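Local coordinates for putative gdp-fucose protein o-fucosyltransferase 1 (Caenorhabditis elegans, PDB 3ZY2) that belongs to the GDP-fucose protein O-fucosyltransferase family of the GT-B clan and holds guanosine-5'-diphosphate in its pocket, at residues 178-182 / 183-187; 254-257 / 258-261; 264-267 / 268-272; 311-315 / 316-320; 339-342 / 343-347. All blocks are in the same frame, centred on the assembly; numbering follows the deposited sequence.

Interaction 1 (178-182 / 183-187); sequences FPSKG and KVWSI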
loop_
_atom_site.group_PDB
_atom_site.type_symbol
_atom_site.label_atom_id
_atom_site.label_comp_id
_atom_site.label_asym_id
_atom_site.label_seq_id
_atom_site.Cartn_x
_atom_site.Cartn_y
_atom_site.Cartn_z
ATOM N N PHE A 178 5.588 5.738 8.537
ATOM C CA PHE A 178 5.151 7.091 8.750
ATOM C C PHE A 178 3.906 7.070 9.603
ATOM O O PHE A 178 2.984 6.317 9.313
ATOM C CB PHE A 178 4.830 7.804 7.438
ATOM C CG PHE A 178 4.312 9.193 7.651
ATOM C CD1 PHE A 178 5.201 10.242 7.878
ATOM C CD2 PHE A 178 2.945 9.440 7.739
ATOM C CE1 PHE A 178 4.742 11.548 8.117
ATOM C CE2 PHE A 178 2.462 10.741 7.962
ATOM C CZ PHE A 178 3.373 11.801 8.164
ATOM N N PRO A 179 3.864 7.881 10.663
ATOM C CA PRO A 179 4.944 8.719 11.212
ATOM C C PRO A 179 6.145 7.884 11.672
ATOM O O PRO A 179 6.011 6.683 11.926
ATOM C CB PRO A 179 4.259 9.387 12.420
ATOM C CG PRO A 179 2.790 9.362 12.054
ATOM C CD PRO A 179 2.620 8.027 11.447
ATOM N N SER A 180 7.314 8.511 11.777
ATOM C CA SER A 180 8.516 7.773 12.184
ATOM C C SER A 180 8.398 7.181 13.585
ATOM O O SER A 180 7.727 7.742 14.472
ATOM C CB SER A 180 9.749 8.679 12.151
ATOM O OG SER A 180 9.548 9.804 12.996
ATOM N N LYS A 181 9.090 6.071 13.773
ATOM C CA LYS A 181 9.183 5.429 15.080
ATOM C C LYS A 181 10.254 6.090 15.923
ATOM O O LYS A 181 11.290 6.528 15.406
ATOM C CB LYS A 181 9.471 3.943 14.918
ATOM C CG LYS A 181 8.419 3.208 14.085
ATOM C CD LYS A 181 8.492 1.702 14.260
ATOM C CE LYS A 181 7.416 1.030 13.407
ATOM N NZ LYS A 181 7.162 -0.395 13.773
ATOM N N GLY A 182 10.032 6.115 17.239
ATOM C CA GLY A 182 11.011 6.728 18.168
ATOM C C GLY A 182 12.449 6.258 17.967
ATOM O O GLY A 182 13.393 7.019 18.173
ATOM N N LYS A 183 12.606 5.000 17.553
ATOM C CA LYS A 183 13.911 4.364 17.369
ATOM C C LYS A 183 14.800 5.051 16.331
ATOM O O LYS A 183 16.030 4.937 16.380
ATOM C CB LYS A 183 13.696 2.886 16.987
ATOM C CG LYS A 183 14.920 1.972 16.963
ATOM C CD LYS A 183 14.490 0.560 17.393
ATOM C CE LYS A 183 15.608 -0.488 17.295
ATOM N NZ LYS A 183 15.830 -0.927 15.884
ATOM N N VAL A 184 14.191 5.756 15.376
ATOM C CA VAL A 184 15.021 6.361 14.338
ATOM C C VAL A 184 15.203 7.861 14.540
ATOM O O VAL A 184 15.910 8.500 13.769
ATOM C CB VAL A 184 14.493 6.119 12.892
ATOM C CG1 VAL A 184 14.420 4.604 12.595
ATOM C CG2 VAL A 184 13.160 6.858 12.634
ATOM N N TRP A 185 14.570 8.428 15.566
ATOM C CA TRP A 185 14.623 9.887 15.748
ATOM C C TRP A 185 16.062 10.384 15.925
ATOM O O TRP A 185 16.398 11.484 15.431
ATOM C CB TRP A 185 13.758 10.378 16.905
ATOM C CG TRP A 185 12.303 10.164 16.700
ATOM C CD1 TRP A 185 11.660 9.949 15.505
ATOM C CD2 TRP A 185 11.285 10.227 17.698
ATOM N NE1 TRP A 185 10.300 9.807 15.716
ATOM C CE2 TRP A 185 10.048 9.976 17.054
ATOM C CE3 TRP A 185 11.300 10.422 19.090
ATOM C CZ2 TRP A 185 8.835 9.939 17.751
ATOM C CZ3 TRP A 185 10.103 10.377 19.778
ATOM C CH2 TRP A 185 8.881 10.134 19.111
ATOM N N SER A 186 16.913 9.602 16.597
ATOM C CA SER A 186 18.299 10.005 16.794
ATOM C C SER A 186 19.120 10.115 15.515
ATOM O O SER A 186 20.156 10.761 15.509
ATOM C CB SER A 186 18.979 9.061 17.798
ATOM O OG SER A 186 19.048 7.764 17.251
ATOM N N ILE A 187 18.643 9.519 14.415
ATOM C CA ILE A 187 19.342 9.636 13.140
ATOM C C ILE A 187 19.379 11.097 12.648
ATOM O O ILE A 187 20.244 11.450 11.852
ATOM C CB ILE A 187 18.751 8.631 12.102
ATOM C CG1 ILE A 187 18.944 7.216 12.649
ATOM C CG2 ILE A 187 19.410 8.768 10.694
ATOM C CD1 ILE A 187 18.293 6.128 11.787
HETATM O O HOH W 1 16.055 7.566 18.508
#

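Interaction 2 (254-257 / 258-261); sequences TLTK and EICS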
loop_
_atom_site.group_PDB
_atom_site.type_symbol
_atom_site.label_atom_id
_atom_site.label_comp_id
_atom_site.label_asym_id
_atom_site.label_seq_id
_atom_site.Cartn_x
_atom_site.Cartn_y
_atom_site.Cartn_z
ATOM N N THR A 254 -3.816 13.094 26.031
ATOM C CA THR A 254 -4.720 13.152 24.884
ATOM C C THR A 254 -4.361 14.314 23.965
ATOM O O THR A 254 -4.205 15.436 24.421
ATOM C CB THR A 254 -6.196 13.314 25.322
ATOM O OG1 THR A 254 -6.349 14.542 26.042
ATOM C CG2 THR A 254 -6.625 12.160 26.217
ATOM N N LEU A 255 -4.235 14.042 22.671
ATOM C CA LEU A 255 -4.102 15.118 21.692
ATOM C C LEU A 255 -5.405 15.923 21.588
ATOM O O LEU A 255 -6.466 15.369 21.287
ATOM C CB LEU A 255 -3.706 14.559 20.325
ATOM C CG LEU A 255 -3.462 15.598 19.228
ATOM C CD1 LEU A 255 -2.324 16.536 19.650
ATOM C CD2 LEU A 255 -3.154 14.928 17.881
ATOM N N THR A 256 -5.318 17.224 21.856
ATOM C CA THR A 256 -6.459 18.133 21.726
ATOM C C THR A 256 -6.303 19.121 20.570
ATOM O O THR A 256 -5.198 19.330 20.054
ATOM C CB THR A 256 -6.653 18.985 22.986
ATOM O OG1 THR A 256 -5.480 19.787 23.204
ATOM C CG2 THR A 256 -6.943 18.113 24.221
ATOM N N LYS A 257 -7.415 19.736 20.182
ATOM C CA LYS A 257 -7.420 20.882 19.275
ATOM C C LYS A 257 -6.531 22.032 19.747
ATOM O O LYS A 257 -5.905 22.691 18.922
ATOM C CB LYS A 257 -8.839 21.416 19.108
ATOM C CG LYS A 257 -9.654 20.772 18.015
ATOM C CD LYS A 257 -10.997 21.510 17.855
ATOM C CE LYS A 257 -10.802 22.991 17.471
ATOM N NZ LYS A 257 -12.007 23.851 17.727
ATOM N N GLU A 258 -6.501 22.273 21.063
ATOM C CA GLU A 258 -5.709 23.338 21.697
ATOM C C GLU A 258 -4.210 23.140 21.450
ATOM O O GLU A 258 -3.453 24.100 21.355
ATOM C CB GLU A 258 -5.957 23.378 23.212
ATOM C CG GLU A 258 -7.274 24.002 23.661
ATOM C CD GLU A 258 -7.511 23.854 25.162
ATOM O OE1 GLU A 258 -7.508 22.705 25.667
ATOM O OE2 GLU A 258 -7.725 24.884 25.843
ATOM N N ILE A 259 -3.787 21.884 21.369
ATOM C CA ILE A 259 -2.390 21.551 21.084
ATOM C C ILE A 259 -2.146 21.609 19.580
ATOM O O ILE A 259 -1.144 22.140 19.121
ATOM C CB ILE A 259 -2.036 20.161 21.671
ATOM C CG1 ILE A 259 -2.034 20.234 23.202
ATOM C CG2 ILE A 259 -0.705 19.617 21.140
ATOM C CD1 ILE A 259 -2.177 18.877 23.872
ATOM N N CYS A 260 -3.081 21.079 18.801
ATOM C CA CYS A 260 -2.894 21.018 17.360
ATOM C C CYS A 260 -2.946 22.411 16.725
ATOM O O CYS A 260 -2.142 22.740 15.851
ATOM C CB CYS A 260 -3.978 20.132 16.746
ATOM S SG CYS A 260 -3.743 19.707 15.023
ATOM N N SER A 261 -3.903 23.212 17.179
ATOM C CA SER A 261 -4.158 24.534 16.616
ATOM C C SER A 261 -4.481 25.533 17.730
ATOM O O SER A 261 -5.657 25.848 17.954
ATOM C CB SER A 261 -5.323 24.445 15.609
ATOM O OG SER A 261 -5.411 25.632 14.846
HETATM O O HOH W 2 -5.222 20.646 25.640
#

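Interaction 3 (264-267 / 268-272); sequences KQQI and LEQIV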
loop_
_atom_site.group_PDB
_atom_site.type_symbol
_atom_site.label_atom_id
_atom_site.label_comp_id
_atom_site.label_asym_id
_atom_site.label_seq_id
_atom_site.Cartn_x
_atom_site.Cartn_y
_atom_site.Cartn_z
ATOM N N LYS A 264 -5.044 32.335 18.797
ATOM C CA LYS A 264 -4.117 33.481 18.803
ATOM C C LYS A 264 -3.811 33.919 20.234
ATOM O O LYS A 264 -2.661 34.160 20.585
ATOM C CB LYS A 264 -4.660 34.652 17.980
ATOM C CG LYS A 264 -4.566 34.435 16.471
ATOM C CD LYS A 264 -4.889 35.700 15.685
ATOM C CE LYS A 264 -5.426 35.337 14.302
ATOM N NZ LYS A 264 -6.366 36.354 13.729
ATOM N N GLN A 265 -4.854 34.001 21.064
ATOM C CA GLN A 265 -4.714 34.352 22.481
ATOM C C GLN A 265 -3.723 33.436 23.211
ATOM O O GLN A 265 -2.865 33.916 23.965
ATOM C CB GLN A 265 -6.088 34.296 23.181
ATOM C CG GLN A 265 -7.243 34.985 22.412
ATOM C CD GLN A 265 -7.984 34.057 21.435
ATOM O OE1 GLN A 265 -7.642 33.968 20.247
ATOM N NE2 GLN A 265 -9.024 33.382 21.935
ATOM N N GLN A 266 -3.844 32.125 22.970
ATOM C CA GLN A 266 -3.016 31.103 23.609
ATOM C C GLN A 266 -1.558 31.239 23.120
ATOM O O GLN A 266 -0.629 31.148 23.913
ATOM C CB GLN A 266 -3.573 29.679 23.329
ATOM C CG GLN A 266 -4.844 29.315 24.168
ATOM C CD GLN A 266 -5.687 28.090 23.673
ATOM O OE1 GLN A 266 -5.531 27.580 22.557
ATOM N NE2 GLN A 266 -6.612 27.645 24.528
ATOM N N ILE A 267 -1.378 31.485 21.823
ATOM C CA ILE A 267 -0.036 31.696 21.263
ATOM C C ILE A 267 0.652 32.878 21.947
ATOM O O ILE A 267 1.789 32.765 22.397
ATOM C CB ILE A 267 -0.090 31.916 19.742
ATOM C CG1 ILE A 267 -0.489 30.604 19.057
ATOM C CG2 ILE A 267 1.289 32.425 19.202
ATOM C CD1 ILE A 267 -0.884 30.731 17.615
ATOM N N LEU A 268 -0.073 33.989 22.062
ATOM C CA LEU A 268 0.489 35.194 22.654
ATOM C C LEU A 268 0.834 34.985 24.119
ATOM O O LEU A 268 1.929 35.335 24.560
ATOM C CB LEU A 268 -0.462 36.388 22.462
ATOM C CG LEU A 268 -0.681 36.847 21.013
ATOM C CD1 LEU A 268 -1.791 37.850 20.935
ATOM C CD2 LEU A 268 0.569 37.444 20.435
ATOM N N GLU A 269 -0.103 34.401 24.876
ATOM C CA GLU A 269 0.119 34.156 26.299
ATOM C C GLU A 269 1.357 33.293 26.510
ATOM O O GLU A 269 2.189 33.592 27.366
ATOM C CB GLU A 269 -1.104 33.473 26.930
ATOM C CG GLU A 269 -0.880 33.110 28.408
ATOM C CD GLU A 269 -2.126 32.637 29.134
ATOM O OE1 GLU A 269 -3.204 32.529 28.507
ATOM O OE2 GLU A 269 -2.003 32.366 30.350
ATOM N N GLN A 270 1.491 32.242 25.707
ATOM C CA GLN A 270 2.589 31.305 25.892
ATOM C C GLN A 270 3.945 31.874 25.450
ATOM O O GLN A 270 4.955 31.645 26.113
ATOM C CB GLN A 270 2.257 29.964 25.232
ATOM C CG GLN A 270 1.137 29.240 25.983
ATOM C CD GLN A 270 0.510 28.119 25.202
ATOM O OE1 GLN A 270 -0.699 28.126 24.924
ATOM N NE2 GLN A 270 1.308 27.119 24.880
ATOM N N ILE A 271 3.966 32.652 24.373
ATOM C CA ILE A 271 5.200 33.345 23.953
ATOM C C ILE A 271 5.677 34.310 25.037
ATOM O O ILE A 271 6.863 34.372 25.357
ATOM C CB ILE A 271 4.995 34.112 22.640
ATOM C CG1 ILE A 271 4.864 33.119 21.467
ATOM C CG2 ILE A 271 6.176 35.090 22.388
ATOM C CD1 ILE A 271 4.531 33.759 20.124
ATOM N N VAL A 272 4.751 35.072 25.607
ATOM C CA VAL A 272 5.110 36.004 26.650
ATOM C C VAL A 272 5.653 35.261 27.882
ATOM O O VAL A 272 6.640 35.680 28.467
ATOM C CB VAL A 272 3.895 36.869 27.052
ATOM C CG1 VAL A 272 4.164 37.616 28.353
ATOM C CG2 VAL A 272 3.559 37.842 25.939
#

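Interaction 4 (311-315 / 316-320); sequences EPDDM and YTSLA. With GDP (guanosine-5'-diphosphate), chain C.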
loop_
_atom_site.group_PDB
_atom_site.type_symbol
_atom_site.label_atom_id
_atom_site.label_comp_id
_atom_site.label_asym_id
_atom_site.label_seq_id
_atom_site.Cartn_x
_atom_site.Cartn_y
_atom_site.Cartn_z
ATOM N N GLU A 311 11.854 37.514 5.392
ATOM C CA GLU A 311 10.977 37.929 4.283
ATOM C C GLU A 311 11.725 37.782 2.968
ATOM O O GLU A 311 12.647 38.558 2.718
ATOM C CB GLU A 311 10.510 39.381 4.439
ATOM C CG GLU A 311 9.425 39.595 5.490
ATOM C CD GLU A 311 9.119 41.050 5.728
ATOM O OE1 GLU A 311 8.467 41.664 4.854
ATOM O OE2 GLU A 311 9.530 41.585 6.789
ATOM N N PRO A 312 11.350 36.788 2.136
ATOM C CA PRO A 312 10.264 35.832 2.410
ATOM C C PRO A 312 10.708 34.773 3.417
ATOM O O PRO A 312 11.909 34.692 3.729
ATOM C CB PRO A 312 10.007 35.187 1.049
ATOM C CG PRO A 312 11.317 35.311 0.322
ATOM C CD PRO A 312 12.031 36.508 0.853
ATOM N N ASP A 313 9.762 33.968 3.914
ATOM C CA ASP A 313 10.092 32.901 4.867
ATOM C C ASP A 313 10.620 31.676 4.106
ATOM O O ASP A 313 9.842 30.986 3.437
ATOM C CB ASP A 313 8.864 32.533 5.739
ATOM C CG ASP A 313 9.206 31.591 6.891
ATOM O OD1 ASP A 313 9.884 30.576 6.682
ATOM O OD2 ASP A 313 8.749 31.853 8.011
ATOM N N ASP A 314 11.944 31.448 4.186
ATOM C CA ASP A 314 12.630 30.306 3.533
ATOM C C ASP A 314 12.573 29.145 4.484
ATOM O O ASP A 314 13.122 29.220 5.598
ATOM C CB ASP A 314 14.114 30.581 3.293
ATOM C CG ASP A 314 14.786 29.457 2.514
ATOM O OD1 ASP A 314 14.736 29.520 1.263
ATOM O OD2 ASP A 314 15.371 28.499 3.097
ATOM N N MET A 315 11.897 28.073 4.091
ATOM C CA MET A 315 11.600 27.036 5.069
ATOM C C MET A 315 12.853 26.414 5.688
ATOM O O MET A 315 12.832 26.051 6.866
ATOM C CB MET A 315 10.644 25.967 4.530
ATOM C CG MET A 315 11.307 24.867 3.700
ATOM S SD MET A 315 10.103 23.663 3.044
ATOM C CE MET A 315 9.774 24.508 1.542
ATOM N N TYR A 316 13.923 26.248 4.900
ATOM C CA TYR A 316 15.073 25.491 5.402
ATOM C C TYR A 316 15.889 26.343 6.352
ATOM O O TYR A 316 16.323 25.863 7.416
ATOM C CB TYR A 316 15.925 24.945 4.249
ATOM C CG TYR A 316 15.085 24.265 3.200
ATOM C CD1 TYR A 316 14.491 23.012 3.450
ATOM C CD2 TYR A 316 14.838 24.888 1.961
ATOM C CE1 TYR A 316 13.676 22.381 2.482
ATOM C CE2 TYR A 316 14.029 24.251 0.992
ATOM C CZ TYR A 316 13.457 23.002 1.267
ATOM O OH TYR A 316 12.650 22.328 0.350
ATOM N N THR A 317 16.070 27.599 5.985
ATOM C CA THR A 317 16.791 28.535 6.839
ATOM C C THR A 317 15.979 28.748 8.116
ATOM O O THR A 317 16.561 28.813 9.202
ATOM C CB THR A 317 17.123 29.854 6.137
ATOM O OG1 THR A 317 17.909 29.563 4.963
ATOM C CG2 THR A 317 17.925 30.767 7.055
ATOM N N SER A 318 14.650 28.749 8.015
ATOM C CA SER A 318 13.817 28.830 9.238
ATOM C C SER A 318 14.064 27.640 10.147
ATOM O O SER A 318 14.209 27.813 11.353
ATOM C CB SER A 318 12.321 28.953 8.934
ATOM O OG SER A 318 12.028 30.251 8.431
ATOM N N LEU A 319 14.074 26.429 9.591
ATOM C CA LEU A 319 14.379 25.253 10.412
ATOM C C LEU A 319 15.747 25.384 11.099
ATOM O O LEU A 319 15.910 25.047 12.294
ATOM C CB LEU A 319 14.357 23.980 9.537
ATOM C CG LEU A 319 12.945 23.546 9.097
ATOM C CD1 LEU A 319 13.084 22.539 7.983
ATOM C CD2 LEU A 319 12.153 22.931 10.256
ATOM N N ALA A 320 16.745 25.831 10.336
ATOM C CA ALA A 320 18.090 25.972 10.867
ATOM C C ALA A 320 18.128 26.991 12.010
ATOM O O ALA A 320 18.752 26.738 13.048
ATOM C CB ALA A 320 19.054 26.364 9.744
HETATM P PB GDP C . 3.382 19.234 8.563
HETATM O O1B GDP C . 3.651 20.518 9.259
HETATM O O2B GDP C . 3.670 17.776 9.042
HETATM O O3B GDP C . 2.543 19.367 7.152
HETATM O O3A GDP C . 4.876 19.584 7.785
HETATM P PA GDP C . 5.312 19.145 6.183
HETATM O O1A GDP C . 6.798 20.017 6.450
HETATM O O2A GDP C . 5.264 17.895 5.735
HETATM O "O5'" GDP C . 3.967 20.165 5.575
HETATM C "C5'" GDP C . 4.519 21.273 5.945
HETATM C "C4'" GDP C . 4.671 22.379 5.195
HETATM O "O4'" GDP C . 4.074 23.602 5.029
HETATM C "C3'" GDP C . 6.046 22.561 5.256
HETATM O "O3'" GDP C . 7.279 21.868 4.248
HETATM C "C2'" GDP C . 6.586 24.439 4.259
HETATM O "O2'" GDP C . 6.504 24.085 2.951
HETATM C "C1'" GDP C . 5.277 24.895 4.880
HETATM N N9 GDP C . 5.566 25.274 6.073
HETATM C C8 GDP C . 4.978 24.548 7.642
HETATM N N7 GDP C . 5.693 25.461 8.218
HETATM C C5 GDP C . 6.437 26.396 7.776
HETATM C C6 GDP C . 7.492 27.739 8.101
HETATM O O6 GDP C . 7.560 27.835 9.237
HETATM N N1 GDP C . 7.790 28.105 7.133
HETATM C C2 GDP C . 7.721 28.005 5.897
HETATM N N2 GDP C . 8.113 28.496 5.122
HETATM N N3 GDP C . 6.874 26.921 5.126
HETATM C C4 GDP C . 6.275 26.175 6.207
#

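Interaction 5 (339-342 / 343-347); sequences IVKR and ERDHA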
loop_
_atom_site.group_PDB
_atom_site.type_symbol
_atom_site.label_atom_id
_atom_site.label_comp_id
_atom_site.label_asym_id
_atom_site.label_seq_id
_atom_site.Cartn_x
_atom_site.Cartn_y
_atom_site.Cartn_z
ATOM N N ILE A 339 11.197 18.038 12.938
ATOM C CA ILE A 339 12.581 18.198 12.469
ATOM C C ILE A 339 13.386 19.009 13.498
ATOM O O ILE A 339 14.485 18.610 13.898
ATOM C CB ILE A 339 12.636 18.939 11.109
ATOM C CG1 ILE A 339 12.111 18.031 9.994
ATOM C CG2 ILE A 339 14.110 19.333 10.835
ATOM C CD1 ILE A 339 11.905 18.771 8.678
ATOM N N VAL A 340 12.822 20.129 13.938
ATOM C CA VAL A 340 13.528 21.005 14.874
ATOM C C VAL A 340 13.740 20.288 16.211
ATOM O O VAL A 340 14.834 20.338 16.770
ATOM C CB VAL A 340 12.773 22.308 15.155
ATOM C CG1 VAL A 340 13.615 23.210 16.060
ATOM C CG2 VAL A 340 12.444 23.048 13.873
ATOM N N LYS A 341 12.688 19.659 16.730
ATOM C CA LYS A 341 12.775 18.941 18.009
ATOM C C LYS A 341 13.891 17.896 17.969
ATOM O O LYS A 341 14.725 17.852 18.890
ATOM C CB LYS A 341 11.429 18.260 18.327
ATOM C CG LYS A 341 11.425 17.443 19.617
ATOM C CD LYS A 341 11.806 18.329 20.811
ATOM C CE LYS A 341 11.407 17.733 22.163
ATOM N NZ LYS A 341 11.955 16.352 22.401
ATOM N N ARG A 342 13.936 17.080 16.914
ATOM C CA ARG A 342 14.982 16.055 16.792
ATOM C C ARG A 342 16.390 16.637 16.653
ATOM O O ARG A 342 17.361 16.083 17.204
ATOM C CB ARG A 342 14.691 15.128 15.606
ATOM C CG ARG A 342 13.423 14.309 15.802
ATOM C CD ARG A 342 13.240 13.263 14.697
ATOM N NE ARG A 342 13.247 13.860 13.361
ATOM C CZ ARG A 342 12.191 13.900 12.554
ATOM N NH1 ARG A 342 11.018 13.401 12.935
ATOM N NH2 ARG A 342 12.328 14.419 11.343
ATOM N N GLU A 343 16.502 17.738 15.916
ATOM C CA GLU A 343 17.802 18.375 15.761
ATOM C C GLU A 343 18.270 18.885 17.119
ATOM O O GLU A 343 19.426 18.668 17.532
ATOM C CB GLU A 343 17.739 19.504 14.721
ATOM C CG GLU A 343 19.118 20.182 14.583
ATOM C CD GLU A 343 19.230 21.133 13.403
ATOM O OE1 GLU A 343 18.380 21.039 12.506
ATOM O OE2 GLU A 343 20.199 21.925 13.372
ATOM N N ARG A 344 17.366 19.531 17.832
ATOM C CA ARG A 344 17.712 20.068 19.150
ATOM C C ARG A 344 18.025 18.963 20.142
ATOM O O ARG A 344 18.910 19.114 20.986
ATOM C CB ARG A 344 16.603 20.970 19.666
ATOM C CG ARG A 344 16.468 22.219 18.791
ATOM C CD ARG A 344 15.341 23.136 19.320
ATOM N NE ARG A 344 15.666 23.748 20.630
ATOM C CZ ARG A 344 16.481 24.788 20.786
ATOM N NH1 ARG A 344 17.059 25.354 19.725
ATOM N NH2 ARG A 344 16.726 25.271 22.010
ATOM N N ASP A 345 17.341 17.836 20.013
ATOM C CA ASP A 345 17.608 16.709 20.906
ATOM C C ASP A 345 18.933 16.011 20.615
ATOM O O ASP A 345 19.574 15.505 21.545
ATOM C CB ASP A 345 16.502 15.691 20.727
ATOM C CG ASP A 345 15.208 16.068 21.442
ATOM O OD1 ASP A 345 15.185 17.014 22.270
ATOM O OD2 ASP A 345 14.207 15.346 21.203
ATOM N N HIS A 346 19.321 15.932 19.337
ATOM C CA HIS A 346 20.343 14.961 18.912
ATOM C C HIS A 346 21.570 15.473 18.186
ATOM O O HIS A 346 22.544 14.730 18.085
ATOM C CB HIS A 346 19.710 13.869 18.032
ATOM C CG HIS A 346 18.601 13.123 18.715
ATOM N ND1 HIS A 346 18.827 12.263 19.774
ATOM C CD2 HIS A 346 17.266 13.108 18.487
ATOM C CE1 HIS A 346 17.667 11.769 20.175
ATOM N NE2 HIS A 346 16.709 12.261 19.412
ATOM N N ALA A 347 21.545 16.703 17.673
ATOM C CA ALA A 347 22.680 17.188 16.867
ATOM C C ALA A 347 23.942 17.301 17.702
ATOM O O ALA A 347 25.043 17.015 17.212
ATOM C CB ALA A 347 22.374 18.516 16.201
#

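Interaction 1 (178-182 / 183-187)
The indole of Trp-185 folds back over the turn that precedes it and lies flat on the backbone of Gly-182. Gly-182 CA sits over one face of the six-membered ring, 3.6 Å from its centroid and 15° off the normal. This is a CH-pi contact. The carbonyl of Lys-181 lies on the same face, nearer the rim. Ser-180 meets the ring differently, at its edge. Its OG is 2.8 Å from Trp-185 NE1 and 10° out of the ring plane, but the hydrogen bond is bent, with an N-H...O angle of 135°. The backbone turns tightly. Val-184 N donates to Lys-181 O (3.0 Å), and Trp-185 N to Gly-182 O (3.2 Å). A water donates a hydrogen bond to Gly-182 O and accepts one from Ser-186 N. Asp-25 of helix 20-37 also bonds Ser-180 OG, and His-338 meets the indole edge to face. The edge bond and the face contact limit rotation of the indole, and Ser-180 OG links it to an acidic side chain.

Interaction 2 (254-257 / 258-261)
Thr-256 caps the short helix 257-260, with its side chain turned to Ile-259. Its OG1 accepts from Ile-259 N at 3.3 Å. A chi1 of 61° brings OG1 back over the first turn. The backbone oxygen Thr-256 O takes Cys-260 N at 3.0 Å and, more weakly, Ile-259 N. The next bond along the helix runs from Ser-261 N to Lys-257 O, 2.7 Å. The tight side is apolar. Leu-255 CD1 meets Ile-259 CG2 at 3.8 Å, the two side chains crossing at a slant. Both residues are buried, as is Cys-260, which forms a disulfide with Cys-228. The solvent side is looser. Lys-257 and Glu-258 are exposed, and there a water joins two side chains. It is 2.6 Å from Thr-256 OG1 and donates to Glu-258 OE1 at 3.1 Å. Glu-258 OE2 has a weak bond to Gln-266. Thr-256 thus supplies acceptors for the N-H groups of Ile-259 and Cys-260, and the acidic Glu-258 near the helix start would probably be favoured by the helix dipole.

Interaction 3 (264-267 / 268-272)
Ile-267 O accepts from Ile-271 N at 2.9 Å in a nearly straight bond (164°), and the Ile-271 side chain closes over the same oxygen. Ile-271 CG1 comes within 3.2 Å of Ile-267 O. Similar bonds run beside it from the N-H groups of Leu-268, Glu-269 and Gln-270, each to the carbonyl four residues back. The two isoleucines lie side by side and point the same way. The touch is between Ile-267 CG2 and Ile-271 CD1, at 3.6 Å. In Ile-267, CG2 is anti to the backbone N, which puts this branch on the side of the next turn. Leu-268 leans on the backbone instead, with CG 3.4 Å from Lys-264 O. On the outer side, Gln-266 OE1 bonds back to Ser-263 N. The buried isoleucines touch strand 213-218, at Leu-218 and Val-216, while Leu-268 packs on Ile-296 and Ala-299 of helix 293-300. This is the i to i+4 pattern of an amphipathic alpha-helix lying against a parallel sheet, as in the Rossmann-like domains of GT-B proteins.

Interaction 4 (311-315 / 316-320)
The N-terminus of helix 315-324 forms part of the guanosine-5'-diphosphate pocket, and Asp-314 is its N-cap. Asp-314 OD2 accepts from Thr-317 N at 3.1 Å, through the anti lone pair and in a nearly straight bond (167°). Tyr-316 N adds a weak bond to the same oxygen. The backbone oxygen Asp-314 O takes Ser-318 N at 2.9 Å. Asp-313 faces the ligand. Its OD1 accepts from GDP N2 at 3.1 Å and weakly from N1, and lies 2.8 Å from Ser-318 OG. OD2 of the same carboxylate accepts from Ser-287 N, so both oxygens are held. Beside the guanine, Met-315 lies along Tyr-316. Met-315 CG stands over the ring centre, 3.5 Å from the centroid and 7° off the normal. SD approaches obliquely, 4.2 Å from the centroid, as a Met-aromatic contact. The chi1 of 83° swings Met-315 CG over the ring. SD also comes within 3.6 Å of GDP O3'. Tyr-316 OH bonds to Glu-48, and its ring meets Phe-20 edge to face. The helix packs through Leu-319 on helices 335-346 and 20-37, and through Tyr-316 and Ala-320 on helix 195-208.

Interaction 5 (339-342 / 343-347)
Lys-341 and Asp-345 form a salt bridge one helical turn apart. Lys-341 NZ is 2.7 Å from Asp-345 OD2, which accepts through its syn lone pair. The lysine leaves with CG anti to the backbone N (chi1 178°), then bends at chi2 and chi4 to bring NZ to the carboxylate. Apolar contact is made by Val-340 and Arg-344, which run side by side. Val-340 CG1 touches Arg-344 CD at 3.7 Å. The backbone bonds are helical. Arg-344 N donates to Val-340 O at 2.9 Å, Glu-343 N to Ile-339 O and Asp-345 N to Lys-341 O. The bond from His-346 N to Arg-342 O is weak, with an angle of 128°. The other charged groups have partners elsewhere in the chain. Arg-342 makes a salt bridge with Asp-25 and bonds Gln-188. Glu-343 accepts from Trp-193. Arg-344 bonds Pro-353 O and Ala-325 O. Helix 335-346 connects strands 327-330 and 354-356 in a beta-alpha-beta unit. It packs on helix 20-37 through Ile-339 and Arg-342, and on helix 315-324 and strand 327-330 through Val-340.

Interaction 4 is the one that touches guanosine-5'-diphosphate, and interaction 5 packs against it, with the side chain of Ile-339 about 6 Å from the ligand. The two meet where Leu-319 CD2 packs on Val-340 CG2 at 3.6 Å. Interaction 5 also joins interaction 1, through Trp-185 CB and Arg-342 CD at 3.7 Å, and Asp-25 is shared by Ser-180 and Arg-342. Thus 178-187, 339-347 and 311-320 form a continuous packed series. Interactions 2 and 3 are consecutive in the chain and meet at Glu-258 and Gln-266. Their Cys-260 and Ile-267 side chains are about 9 and 12 Å from the ligand. The centres of interactions 3 and 4 are 22 Å apart.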